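Local coordinates for protein 4-hydroxy-tetrahydrodipicolinate synthase (Thermotoga maritima, PDB 1O5K) that catalyses the condensation of pyruvate with aspartate-beta-semialdehyde to 4-hydroxy-tetrahydrodipicolinate, a step of lysine biosynthesis, as a homotetramer, at residues A[222-227]-A[268-273]; A[39-44]-A[272-277]; A[208-213]-A[230-235]; A[113-118]-A[152-157]. All blocks are in the same frame, centred on the assembly; numbering follows the deposited sequence.

Contact 1. Residues A[222-227]-A[268-273]; sequences SNVAPK and KAALNL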
loop_
_atom_site.group_PDB
_atom_site.type_symbol
_atom_site.label_atom_id
_atom_site.label_comp_id
_atom_site.label_asym_id
_atom_site.label_seq_id
_atom_site.Cartn_x
_atom_site.Cartn_y
_atom_site.Cartn_z
ATOM N N SER A 222 -4.510 -26.369 10.041
ATOM C CA SER A 222 -4.576 -27.552 10.840
ATOM C C SER A 222 -5.986 -28.037 11.184
ATOM O O SER A 222 -6.131 -29.183 11.626
ATOM C CB SER A 222 -3.789 -27.383 12.144
ATOM O OG SER A 222 -4.294 -26.320 12.950
ATOM N N ASN A 223 -7.027 -27.205 11.009
ATOM C CA ASN A 223 -8.386 -27.724 11.155
ATOM C C ASN A 223 -8.638 -28.901 10.221
ATOM O O ASN A 223 -9.322 -29.859 10.581
ATOM C CB ASN A 223 -9.409 -26.642 10.849
ATOM C CG ASN A 223 -9.679 -25.715 12.035
ATOM O OD1 ASN A 223 -10.538 -26.007 12.892
ATOM N ND2 ASN A 223 -8.990 -24.556 12.057
ATOM N N VAL A 224 -8.105 -28.815 9.005
ATOM C CA VAL A 224 -8.320 -29.847 8.010
ATOM C C VAL A 224 -7.141 -30.753 7.810
ATOM O O VAL A 224 -7.325 -31.936 7.518
ATOM C CB VAL A 224 -8.777 -29.276 6.640
ATOM C CG1 VAL A 224 -10.121 -28.519 6.805
ATOM C CG2 VAL A 224 -7.747 -28.396 6.030
ATOM N N ALA A 225 -5.929 -30.224 8.006
ATOM C CA ALA A 225 -4.717 -30.994 7.781
ATOM C C ALA A 225 -3.768 -30.928 8.979
ATOM O O ALA A 225 -2.635 -30.448 8.852
ATOM C CB ALA A 225 -4.036 -30.417 6.543
ATOM N N PRO A 226 -4.209 -31.409 10.141
ATOM C CA PRO A 226 -3.418 -31.311 11.351
ATOM C C PRO A 226 -2.098 -32.054 11.258
ATOM O O PRO A 226 -1.076 -31.525 11.669
ATOM C CB PRO A 226 -4.339 -31.907 12.431
ATOM C CG PRO A 226 -5.258 -32.796 11.672
ATOM C CD PRO A 226 -5.515 -32.045 10.397
ATOM N N LYS A 227 -2.105 -33.269 10.729
ATOM C CA LYS A 227 -0.862 -34.051 10.691
ATOM C C LYS A 227 0.194 -33.391 9.847
ATOM O O LYS A 227 1.373 -33.410 10.225
ATOM C CB LYS A 227 -1.143 -35.444 10.140
ATOM C CG LYS A 227 0.061 -36.364 9.945
ATOM C CD LYS A 227 -0.506 -37.738 9.548
ATOM C CE LYS A 227 0.379 -38.495 8.580
ATOM N NZ LYS A 227 -0.338 -39.717 8.083
ATOM N N LYS A 268 -14.633 -23.568 6.940
ATOM C CA LYS A 268 -15.899 -24.219 7.263
ATOM C C LYS A 268 -16.430 -24.981 6.053
ATOM O O LYS A 268 -16.913 -26.077 6.214
ATOM C CB LYS A 268 -16.940 -23.256 7.843
ATOM C CG LYS A 268 -16.678 -22.907 9.304
ATOM C CD LYS A 268 -17.808 -22.144 9.945
ATOM C CE LYS A 268 -18.027 -22.592 11.355
ATOM N NZ LYS A 268 -19.119 -21.915 12.055
ATOM N N ALA A 269 -16.310 -24.412 4.848
ATOM C CA ALA A 269 -16.767 -25.134 3.627
ATOM C C ALA A 269 -15.941 -26.422 3.415
ATOM O O ALA A 269 -16.480 -27.459 3.091
ATOM C CB ALA A 269 -16.757 -24.227 2.400
ATOM N N ALA A 270 -14.642 -26.337 3.673
ATOM C CA ALA A 270 -13.726 -27.467 3.639
ATOM C C ALA A 270 -14.099 -28.568 4.662
ATOM O O ALA A 270 -14.196 -29.758 4.319
ATOM C CB ALA A 270 -12.265 -26.959 3.868
ATOM N N LEU A 271 -14.323 -28.176 5.915
ATOM C CA LEU A 271 -14.749 -29.128 6.961
ATOM C C LEU A 271 -16.075 -29.789 6.604
ATOM O O LEU A 271 -16.290 -31.014 6.842
ATOM C CB LEU A 271 -14.811 -28.419 8.303
ATOM C CG LEU A 271 -13.382 -28.137 8.846
ATOM C CD1 LEU A 271 -13.497 -27.148 9.980
ATOM C CD2 LEU A 271 -12.738 -29.381 9.326
ATOM N N ASN A 272 -16.959 -29.026 5.994
ATOM C CA ASN A 272 -18.216 -29.627 5.536
ATOM C C ASN A 272 -18.018 -30.666 4.405
ATOM O O ASN A 272 -18.622 -31.785 4.410
ATOM C CB ASN A 272 -19.178 -28.525 5.084
ATOM C CG ASN A 272 -20.478 -29.064 4.537
ATOM O OD1 ASN A 272 -20.772 -28.882 3.367
ATOM N ND2 ASN A 272 -21.284 -29.705 5.387
ATOM N N LEU A 273 -17.199 -30.317 3.416
ATOM C CA LEU A 273 -16.898 -31.257 2.333
ATOM C C LEU A 273 -16.345 -32.555 2.933
ATOM O O LEU A 273 -16.666 -33.641 2.486
ATOM C CB LEU A 273 -15.883 -30.659 1.363
ATOM C CG LEU A 273 -16.393 -29.587 0.411
ATOM C CD1 LEU A 273 -15.230 -28.897 -0.294
ATOM C CD2 LEU A 273 -17.338 -30.140 -0.625
#
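V224 and L271 make the tight part of this contact. The CG1 methyl of V224 lies 3.7 Å from CD2 of L271 and 3.9 Å from its CG. In L271, CG is turned beside the backbone N (chi1 -73°), and this brings the branched end toward the 222-227 segment. CD2 of L271 also sits 3.7 Å from the carbonyl O of N223.

The packing is slacker at the margins. CB of A270 meets V224 CG1 at 4.0 Å, and CB of N223 is 4.2 Å from L271 CD1. No hydrogen bond crosses between the segments. The N223 amide is held instead by backbone groups: ND2 bonds to A20 O and V220 O, and OD1 to V22 N. The N223 side chain lies about 4 Å from that of T56, predicted to bind pyruvate, so the contact backs onto the probable active site. N272, turned from the 222-227 segment, is partly exposed, and L273 is covered in part by V293 of helix 290-302.

The contact joins the turn between strand 216-219 and helix 226-237 of the TIM barrel to helix 265-273. L271 and N223 both also touch L38 of helix 32-44, while A270 backs onto L300 of helix 290-302.

Contact 2. Residues A[39-44]-A[272-277]; sequences VRYQLE and NLMGFI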
loop_
_atom_site.group_PDB
_atom_site.type_symbol
_atom_site.label_atom_id
_atom_site.label_comp_id
_atom_site.label_asym_id
_atom_site.label_seq_id
_atom_site.Cartn_x
_atom_site.Cartn_y
_atom_site.Cartn_z
ATOM N N VAL A 39 -12.372 -31.935 17.578
ATOM C CA VAL A 39 -11.342 -31.930 18.637
ATOM C C VAL A 39 -10.630 -33.287 18.614
ATOM O O VAL A 39 -9.425 -33.328 18.608
ATOM C CB VAL A 39 -11.933 -31.638 20.006
ATOM C CG1 VAL A 39 -10.897 -31.838 21.141
ATOM C CG2 VAL A 39 -12.517 -30.210 20.027
ATOM N N ARG A 40 -11.381 -34.384 18.515
ATOM C CA ARG A 40 -10.752 -35.710 18.499
ATOM C C ARG A 40 -9.784 -35.888 17.297
ATOM O O ARG A 40 -8.680 -36.424 17.442
ATOM C CB ARG A 40 -11.798 -36.815 18.557
ATOM C CG ARG A 40 -12.544 -36.824 19.893
ATOM C CD ARG A 40 -13.571 -37.977 20.056
ATOM N NE ARG A 40 -14.294 -37.753 21.311
ATOM C CZ ARG A 40 -13.776 -37.946 22.530
ATOM N NH1 ARG A 40 -12.539 -38.425 22.682
ATOM N NH2 ARG A 40 -14.498 -37.674 23.614
ATOM N N TYR A 41 -10.169 -35.370 16.143
ATOM C CA TYR A 41 -9.279 -35.329 14.960
ATOM C C TYR A 41 -7.986 -34.571 15.192
ATOM O O TYR A 41 -6.940 -34.990 14.725
ATOM C CB TYR A 41 -10.087 -34.723 13.805
ATOM C CG TYR A 41 -9.439 -34.607 12.434
ATOM C CD1 TYR A 41 -8.955 -35.726 11.766
ATOM C CD2 TYR A 41 -9.432 -33.386 11.756
ATOM C CE1 TYR A 41 -8.431 -35.618 10.491
ATOM C CE2 TYR A 41 -8.899 -33.277 10.464
ATOM C CZ TYR A 41 -8.423 -34.379 9.830
ATOM O OH TYR A 41 -7.925 -34.250 8.531
ATOM N N GLN A 42 -8.061 -33.424 15.873
ATOM C CA GLN A 42 -6.864 -32.675 16.223
ATOM C C GLN A 42 -5.954 -33.498 17.159
ATOM O O GLN A 42 -4.739 -33.591 16.943
ATOM C CB GLN A 42 -7.252 -31.360 16.888
ATOM C CG GLN A 42 -8.086 -30.482 15.952
ATOM C CD GLN A 42 -7.327 -30.108 14.684
ATOM O OE1 GLN A 42 -6.184 -29.659 14.733
ATOM N NE2 GLN A 42 -7.958 -30.297 13.557
ATOM N N LEU A 43 -6.547 -34.047 18.204
ATOM C CA LEU A 43 -5.823 -34.752 19.249
ATOM C C LEU A 43 -5.128 -35.959 18.669
ATOM O O LEU A 43 -3.969 -36.229 18.984
ATOM C CB LEU A 43 -6.760 -35.209 20.357
ATOM C CG LEU A 43 -7.193 -34.091 21.327
ATOM C CD1 LEU A 43 -8.361 -34.569 22.179
ATOM C CD2 LEU A 43 -6.020 -33.594 22.186
ATOM N N GLU A 44 -5.837 -36.660 17.791
ATOM C CA GLU A 44 -5.332 -37.900 17.213
ATOM C C GLU A 44 -4.182 -37.672 16.229
ATOM O O GLU A 44 -3.424 -38.583 15.924
ATOM C CB GLU A 44 -6.459 -38.662 16.510
ATOM N N ASN A 272 -16.959 -29.026 5.994
ATOM C CA ASN A 272 -18.216 -29.627 5.536
ATOM C C ASN A 272 -18.018 -30.666 4.405
ATOM O O ASN A 272 -18.622 -31.785 4.410
ATOM C CB ASN A 272 -19.178 -28.525 5.084
ATOM C CG ASN A 272 -20.478 -29.064 4.537
ATOM O OD1 ASN A 272 -20.772 -28.882 3.367
ATOM N ND2 ASN A 272 -21.284 -29.705 5.387
ATOM N N LEU A 273 -17.199 -30.317 3.416
ATOM C CA LEU A 273 -16.898 -31.257 2.333
ATOM C C LEU A 273 -16.345 -32.555 2.933
ATOM O O LEU A 273 -16.666 -33.641 2.486
ATOM C CB LEU A 273 -15.883 -30.659 1.363
ATOM C CG LEU A 273 -16.393 -29.587 0.411
ATOM C CD1 LEU A 273 -15.230 -28.897 -0.294
ATOM C CD2 LEU A 273 -17.338 -30.140 -0.625
ATOM N N MET A 274 -15.547 -32.416 3.990
ATOM C CA MET A 274 -14.924 -33.554 4.627
ATOM C C MET A 274 -15.881 -34.322 5.551
ATOM O O MET A 274 -15.517 -35.365 6.044
ATOM C CB MET A 274 -13.661 -33.122 5.391
ATOM C CG MET A 274 -12.556 -32.737 4.426
ATOM S SD MET A 274 -11.187 -31.868 5.280
ATOM C CE MET A 274 -10.342 -33.256 5.789
ATOM N N GLY A 275 -17.059 -33.775 5.836
ATOM C CA GLY A 275 -18.061 -34.506 6.631
ATOM C C GLY A 275 -18.027 -34.213 8.117
ATOM O O GLY A 275 -18.666 -34.888 8.881
ATOM N N PHE A 276 -17.351 -33.152 8.533
ATOM C CA PHE A 276 -17.177 -32.868 9.963
ATOM C C PHE A 276 -18.251 -31.951 10.554
ATOM O O PHE A 276 -18.642 -32.145 11.711
ATOM C CB PHE A 276 -15.831 -32.228 10.240
ATOM C CG PHE A 276 -14.694 -33.175 10.344
ATOM C CD1 PHE A 276 -13.756 -33.262 9.328
ATOM C CD2 PHE A 276 -14.507 -33.934 11.484
ATOM C CE1 PHE A 276 -12.682 -34.118 9.432
ATOM C CE2 PHE A 276 -13.427 -34.804 11.583
ATOM C CZ PHE A 276 -12.520 -34.885 10.554
ATOM N N ILE A 277 -18.685 -30.945 9.788
ATOM C CA ILE A 277 -19.603 -29.905 10.286
ATOM C C ILE A 277 -20.599 -29.551 9.186
ATOM O O ILE A 277 -20.406 -29.931 8.015
ATOM C CB ILE A 277 -18.831 -28.653 10.725
ATOM C CG1 ILE A 277 -18.250 -27.898 9.517
ATOM C CG2 ILE A 277 -17.753 -28.989 11.695
ATOM C CD1 ILE A 277 -17.710 -26.474 9.907
#
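The backbones of Y41 and F276 stay well apart, with their CA atoms 9.7 Å from each other, and the two aromatic side chains bridge the distance. CZ of F276 stands over the centre of one face of the Y41 ring, 3.6 Å from Y41 CG and equally close to Y41 CD2. The ring planes are inclined at 39° and the centroids are 4.7 Å apart, an oblique pairing. With CG anti to the backbone N (chi1 -178°), the Y41 ring reaches out from helix 32-44 toward the 272-277 segment.

Farther along the ring, the OH meets the CE methyl of M274 at 3.8 Å. The M274 chain bends at its last torsion, turning CE toward the phenol. The same OH is hydrogen-bonded to V224 O, so the ring is fixed at its tip as well as on its face.

Helix 265-273 closes in a Schellman motif. G275 takes the positive phi that this turn needs, and G275 N bonds to N272 O. The chain after it brings F276 back against helix 32-44, an outer helix of the TIM barrel.

N272 secures this reversal from within its own segment. Its ND2 gives a nearly straight bond (174°) to a lone pair of I277 O, 2.8 Å away, lying in the plane of both groups. The carbonyl O of F276 is taken by R37 NH2 of helix 32-44.

Contact 3. Residues A[208-213]-A[230-235]; sequences YLLCAG and VELCAE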
loop_
_atom_site.group_PDB
_atom_site.type_symbol
_atom_site.label_atom_id
_atom_site.label_comp_id
_atom_site.label_asym_id
_atom_site.label_seq_id
_atom_site.Cartn_x
_atom_site.Cartn_y
_atom_site.Cartn_z
ATOM N N TYR A 208 8.936 -19.754 7.423
ATOM C CA TYR A 208 9.868 -18.655 7.513
ATOM C C TYR A 208 9.980 -18.137 8.959
ATOM O O TYR A 208 11.065 -17.740 9.381
ATOM C CB TYR A 208 9.554 -17.564 6.496
ATOM C CG TYR A 208 9.766 -18.035 5.098
ATOM C CD1 TYR A 208 11.041 -18.269 4.603
ATOM C CD2 TYR A 208 8.660 -18.358 4.274
ATOM C CE1 TYR A 208 11.236 -18.785 3.343
ATOM C CE2 TYR A 208 8.867 -18.868 2.980
ATOM C CZ TYR A 208 10.125 -19.083 2.531
ATOM O OH TYR A 208 10.342 -19.596 1.259
ATOM N N LEU A 209 8.884 -18.177 9.703
ATOM C CA LEU A 209 8.924 -17.853 11.108
ATOM C C LEU A 209 9.732 -18.846 11.909
ATOM O O LEU A 209 10.481 -18.425 12.787
ATOM C CB LEU A 209 7.519 -17.683 11.675
ATOM C CG LEU A 209 7.514 -17.303 13.135
ATOM C CD1 LEU A 209 6.452 -16.177 13.267
ATOM C CD2 LEU A 209 7.226 -18.544 13.949
ATOM N N LEU A 210 9.645 -20.148 11.591
ATOM C CA LEU A 210 10.577 -21.112 12.187
ATOM C C LEU A 210 12.040 -20.751 11.886
ATOM O O LEU A 210 12.884 -20.774 12.782
ATOM C CB LEU A 210 10.238 -22.556 11.720
ATOM C CG LEU A 210 8.867 -23.040 12.273
ATOM C CD1 LEU A 210 8.443 -24.252 11.540
ATOM C CD2 LEU A 210 8.993 -23.328 13.793
ATOM N N CYS A 211 12.346 -20.431 10.620
ATOM C CA CYS A 211 13.697 -20.077 10.173
ATOM C C CYS A 211 14.180 -18.829 10.919
ATOM O O CYS A 211 15.391 -18.731 11.229
ATOM C CB CYS A 211 13.745 -19.832 8.655
ATOM S SG CYS A 211 13.571 -21.342 7.678
ATOM N N ALA A 212 13.254 -17.922 11.254
ATOM C CA ALA A 212 13.585 -16.706 12.028
ATOM C C ALA A 212 13.927 -17.009 13.490
ATOM O O ALA A 212 14.463 -16.158 14.210
ATOM C CB ALA A 212 12.380 -15.742 11.978
ATOM N N GLY A 213 13.529 -18.199 13.913
ATOM C CA GLY A 213 13.764 -18.739 15.240
ATOM C C GLY A 213 12.571 -18.784 16.172
ATOM O O GLY A 213 12.746 -18.854 17.399
ATOM N N VAL A 230 1.633 -30.365 11.616
ATOM C CA VAL A 230 2.502 -30.873 12.675
ATOM C C VAL A 230 3.827 -31.308 12.105
ATOM O O VAL A 230 4.856 -31.039 12.689
ATOM C CB VAL A 230 1.811 -32.039 13.440
ATOM C CG1 VAL A 230 2.765 -32.804 14.328
ATOM C CG2 VAL A 230 0.697 -31.494 14.261
ATOM N N GLU A 231 3.794 -32.035 10.985
ATOM C CA GLU A 231 4.999 -32.485 10.292
ATOM C C GLU A 231 5.884 -31.323 9.840
ATOM O O GLU A 231 7.081 -31.443 9.891
ATOM C CB GLU A 231 4.604 -33.347 9.086
ATOM C CG GLU A 231 5.720 -33.806 8.173
ATOM C CD GLU A 231 5.220 -34.571 6.928
ATOM O OE1 GLU A 231 6.040 -35.344 6.351
ATOM O OE2 GLU A 231 4.034 -34.369 6.500
ATOM N N LEU A 232 5.290 -30.246 9.367
ATOM C CA LEU A 232 6.056 -29.086 8.950
ATOM C C LEU A 232 6.925 -28.603 10.098
ATOM O O LEU A 232 8.116 -28.374 9.913
ATOM C CB LEU A 232 5.127 -27.990 8.418
ATOM C CG LEU A 232 5.716 -26.713 7.794
ATOM C CD1 LEU A 232 4.652 -25.979 7.007
ATOM C CD2 LEU A 232 6.308 -25.783 8.849
ATOM N N CYS A 233 6.346 -28.436 11.292
ATOM C CA CYS A 233 7.128 -27.962 12.452
ATOM C C CYS A 233 8.099 -29.023 12.937
ATOM O O CYS A 233 9.276 -28.747 13.165
ATOM C CB CYS A 233 6.215 -27.513 13.585
ATOM S SG CYS A 233 5.057 -26.186 13.111
ATOM N N ALA A 234 7.619 -30.252 13.059
ATOM C CA ALA A 234 8.418 -31.340 13.585
ATOM C C ALA A 234 9.686 -31.574 12.776
ATOM O O ALA A 234 10.795 -31.769 13.354
ATOM C CB ALA A 234 7.582 -32.621 13.659
ATOM N N GLU A 235 9.563 -31.548 11.449
ATOM C CA GLU A 235 10.724 -31.667 10.612
ATOM C C GLU A 235 11.720 -30.526 10.846
ATOM O O GLU A 235 12.941 -30.750 10.867
ATOM C CB GLU A 235 10.323 -31.752 9.133
ATOM C CG GLU A 235 9.657 -33.040 8.732
ATOM C CD GLU A 235 10.603 -34.224 8.659
ATOM O OE1 GLU A 235 11.802 -34.098 9.000
ATOM O OE2 GLU A 235 10.150 -35.308 8.278
#
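L210 spans the gap to L232 and C233, and its side chain makes the whole contact. Its CB points at helix 226-237 but does not touch it: L232 CD2 is 5.8 Å from L210 CB. Next along the chain, L210 CG is 5.0 Å from C233 SG. Here the chain branches. CG lies beside the backbone N (chi1 -67°), and the CD1 branch carries on toward the other helix.

CD1 is where touching begins. It lies 3.8 Å from CD2 of L232, a methyl-to-methyl contact in which the two leucines approach at a slant. It also lies 4.0 Å from the CA of C233, so it rests on the backbone of helix 226-237. The SG of C233 flanks it at 4.2 Å. On the other branch, L210 CD2 stays farther back, 4.9 Å from C233 SG. Packing with Y236 and F237 continues the hydrophobic setting of L210 along the same helix.

In the TIM barrel these are two successive outer helices. Helix 206-212 leads into strand 216-219, and helix 226-237 follows it, so the contact closes the two helices against each other outside that strand. G213 ends the first of them in a Schellman motif: its positive phi lets the chain leave the helix, with a sound bond from G213 N to L210 O at 2.9 Å.

L232 supplies its methyl from a different rotamer, with CG anti to its backbone N (chi1 -174°). It also packs on V247 of helix 241-257. Helix 206-212 also meets a neighbouring subunit: C211 packs on C211 of that chain and Y208 OH bonds to D183 of that chain.

Contact 4. Residues A[113-118]-A[152-157]; sequences VVTPYY and VNVLPE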
loop_
_atom_site.group_PDB
_atom_site.type_symbol
_atom_site.label_atom_id
_atom_site.label_comp_id
_atom_site.label_asym_id
_atom_site.label_seq_id
_atom_site.Cartn_x
_atom_site.Cartn_y
_atom_site.Cartn_z
ATOM N N VAL A 113 -5.160 -12.729 23.345
ATOM C CA VAL A 113 -5.764 -11.415 23.471
ATOM C C VAL A 113 -5.324 -10.519 22.331
ATOM O O VAL A 113 -4.182 -10.027 22.288
ATOM C CB VAL A 113 -5.372 -10.769 24.806
ATOM C CG1 VAL A 113 -5.896 -9.375 24.935
ATOM C CG2 VAL A 113 -5.808 -11.620 25.987
ATOM N N VAL A 114 -6.237 -10.346 21.376
ATOM C CA VAL A 114 -5.945 -9.553 20.212
ATOM C C VAL A 114 -5.727 -8.106 20.627
ATOM O O VAL A 114 -6.333 -7.606 21.591
ATOM C CB VAL A 114 -7.081 -9.690 19.139
ATOM C CG1 VAL A 114 -8.376 -9.131 19.639
ATOM C CG2 VAL A 114 -6.649 -9.172 17.773
ATOM N N THR A 115 -4.829 -7.438 19.929
ATOM C CA THR A 115 -4.754 -5.968 20.054
ATOM C C THR A 115 -6.149 -5.405 19.787
ATOM O O THR A 115 -6.844 -5.829 18.855
ATOM C CB THR A 115 -3.823 -5.344 18.993
ATOM O OG1 THR A 115 -4.307 -5.677 17.696
ATOM C CG2 THR A 115 -2.387 -5.880 19.076
ATOM N N PRO A 116 -6.588 -4.456 20.604
ATOM C CA PRO A 116 -7.830 -3.759 20.345
ATOM C C PRO A 116 -7.987 -3.355 18.891
ATOM O O PRO A 116 -7.101 -2.717 18.298
ATOM C CB PRO A 116 -7.739 -2.540 21.239
ATOM C CG PRO A 116 -6.984 -3.115 22.464
ATOM C CD PRO A 116 -5.950 -4.012 21.870
ATOM N N TYR A 117 -9.106 -3.796 18.314
ATOM C CA TYR A 117 -9.480 -3.541 16.906
ATOM C C TYR A 117 -10.361 -2.284 16.846
ATOM O O TYR A 117 -10.956 -1.920 17.846
ATOM C CB TYR A 117 -10.255 -4.753 16.298
ATOM C CG TYR A 117 -11.227 -5.371 17.284
ATOM C CD1 TYR A 117 -12.492 -4.788 17.516
ATOM C CD2 TYR A 117 -10.861 -6.458 18.063
ATOM C CE1 TYR A 117 -13.365 -5.313 18.433
ATOM C CE2 TYR A 117 -11.730 -6.967 19.005
ATOM C CZ TYR A 117 -12.988 -6.398 19.172
ATOM O OH TYR A 117 -13.820 -6.919 20.120
ATOM N N TYR A 118 -10.327 -1.587 15.718
ATOM C CA TYR A 118 -11.215 -0.481 15.373
ATOM C C TYR A 118 -10.869 0.879 15.999
ATOM O O TYR A 118 -10.975 1.895 15.308
ATOM C CB TYR A 118 -12.667 -0.836 15.705
ATOM C CG TYR A 118 -13.733 0.126 15.189
ATOM C CD1 TYR A 118 -13.807 0.487 13.859
ATOM C CD2 TYR A 118 -14.680 0.652 16.048
ATOM C CE1 TYR A 118 -14.768 1.378 13.408
ATOM C CE2 TYR A 118 -15.635 1.534 15.605
ATOM C CZ TYR A 118 -15.670 1.903 14.276
ATOM O OH TYR A 118 -16.627 2.764 13.826
ATOM N N VAL A 152 -4.274 -1.825 13.568
ATOM C CA VAL A 152 -3.124 -1.408 14.376
ATOM C C VAL A 152 -2.108 -2.530 14.328
ATOM O O VAL A 152 -2.487 -3.725 14.329
ATOM C CB VAL A 152 -3.525 -1.107 15.837
ATOM C CG1 VAL A 152 -3.912 -2.387 16.595
ATOM C CG2 VAL A 152 -2.366 -0.406 16.519
ATOM N N ASN A 153 -0.845 -2.151 14.180
ATOM C CA ASN A 153 0.284 -3.077 14.224
ATOM C C ASN A 153 1.090 -2.865 15.507
ATOM O O ASN A 153 1.494 -1.719 15.797
ATOM C CB ASN A 153 1.195 -2.832 13.039
ATOM C CG ASN A 153 2.346 -3.792 13.011
ATOM O OD1 ASN A 153 2.143 -4.977 13.093
ATOM N ND2 ASN A 153 3.586 -3.263 12.913
ATOM N N VAL A 154 1.348 -3.945 16.238
ATOM C CA VAL A 154 2.279 -3.908 17.401
ATOM C C VAL A 154 3.681 -3.860 16.863
ATOM O O VAL A 154 4.120 -4.816 16.207
ATOM C CB VAL A 154 2.222 -5.169 18.313
ATOM C CG1 VAL A 154 3.093 -4.975 19.548
ATOM C CG2 VAL A 154 0.808 -5.495 18.731
ATOM N N LEU A 155 4.404 -2.786 17.142
ATOM C CA LEU A 155 5.766 -2.702 16.654
ATOM C C LEU A 155 6.585 -3.732 17.403
ATOM O O LEU A 155 6.282 -4.002 18.568
ATOM C CB LEU A 155 6.359 -1.321 16.911
ATOM C CG LEU A 155 5.756 -0.178 16.145
ATOM C CD1 LEU A 155 6.358 1.097 16.631
ATOM C CD2 LEU A 155 5.929 -0.321 14.607
ATOM N N PRO A 156 7.578 -4.343 16.762
ATOM C CA PRO A 156 8.480 -5.273 17.438
ATOM C C PRO A 156 9.018 -4.714 18.765
ATOM O O PRO A 156 9.037 -5.417 19.771
ATOM C CB PRO A 156 9.564 -5.545 16.359
ATOM C CG PRO A 156 8.741 -5.403 15.061
ATOM C CD PRO A 156 7.844 -4.268 15.305
ATOM N N GLU A 157 9.394 -3.443 18.787
ATOM C CA GLU A 157 9.941 -2.856 20.009
ATOM C C GLU A 157 8.911 -2.844 21.118
ATOM O O GLU A 157 9.276 -2.907 22.307
ATOM C CB GLU A 157 10.466 -1.446 19.755
ATOM C CG GLU A 157 11.326 -1.380 18.490
ATOM C CD GLU A 157 10.504 -0.952 17.254
ATOM O OE1 GLU A 157 10.271 0.276 17.080
ATOM O OE2 GLU A 157 10.069 -1.809 16.466
HETATM O O HOH W 1 -3.217 -6.108 15.349
#
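A single water bridges T115 and V152. The hydroxyl of T115 gives its proton to the water, OG1 lying 2.6 Å from it, and the water in turn donates to the carbonyl O of V152 at 2.7 Å. No direct hydrogen bond joins the two segments, so this water carries the polar part of the contact.

Methyl groups fill the rest. CG1 of V152 lies 3.5 Å from T115 OG1 and 3.6 Å from the carbonyl O of P116, covering two oxygens with one methyl. In T115, OG1 is set between the backbone N and the carbonyl carbon (chi1 59°), and CG2 therefore swings toward V154. There CG2 of T115 and CG2 of V154 face each other at 3.2 Å, tighter than usual, so the exact value is doubtful.

The 113-118 segment leaves the end of barrel strand 110-114, and the 152-157 segment leads into helix 156-165. The N-H of V154 is taken by N145 OD1, which steadies the second segment. Beyond T115 the chain runs to Y118, predicted to belong to the catalytic proton relay. The rings of Y117 and Y118 stack with Y118 and Y117 of a neighbouring subunit.

The water bridge has a definite direction, from threonine hydroxyl through water to carbonyl, and it satisfies the hydroxyl proton and a V152 carbonyl in a buried place, while V152 CG1 covers the hydroxyl oxygen.

How the contacts relate
Contacts 1, 3 and 4 are buried, and contact 2 lies at the surface. Contacts 1 and 2 are neighbours. They share N272 and L273 of helix 265-273, and Q42 NE2 probably bonds to S222 O between them. Contacts 1 and 3 use adjoining segments, at the start of helix 226-237 and farther along it, yet their centres are 21 Å apart. Contact 4 touches none of the others. Its nearest atoms are about 11 Å from contact 3, and it lies across the chain's centre from contacts 1 and 2. Contacts 1 and 3 rest on aliphatic side chains, contact 2 on an aromatic pair, and contact 4, near the predicted catalytic tyrosines, adds a bridging water.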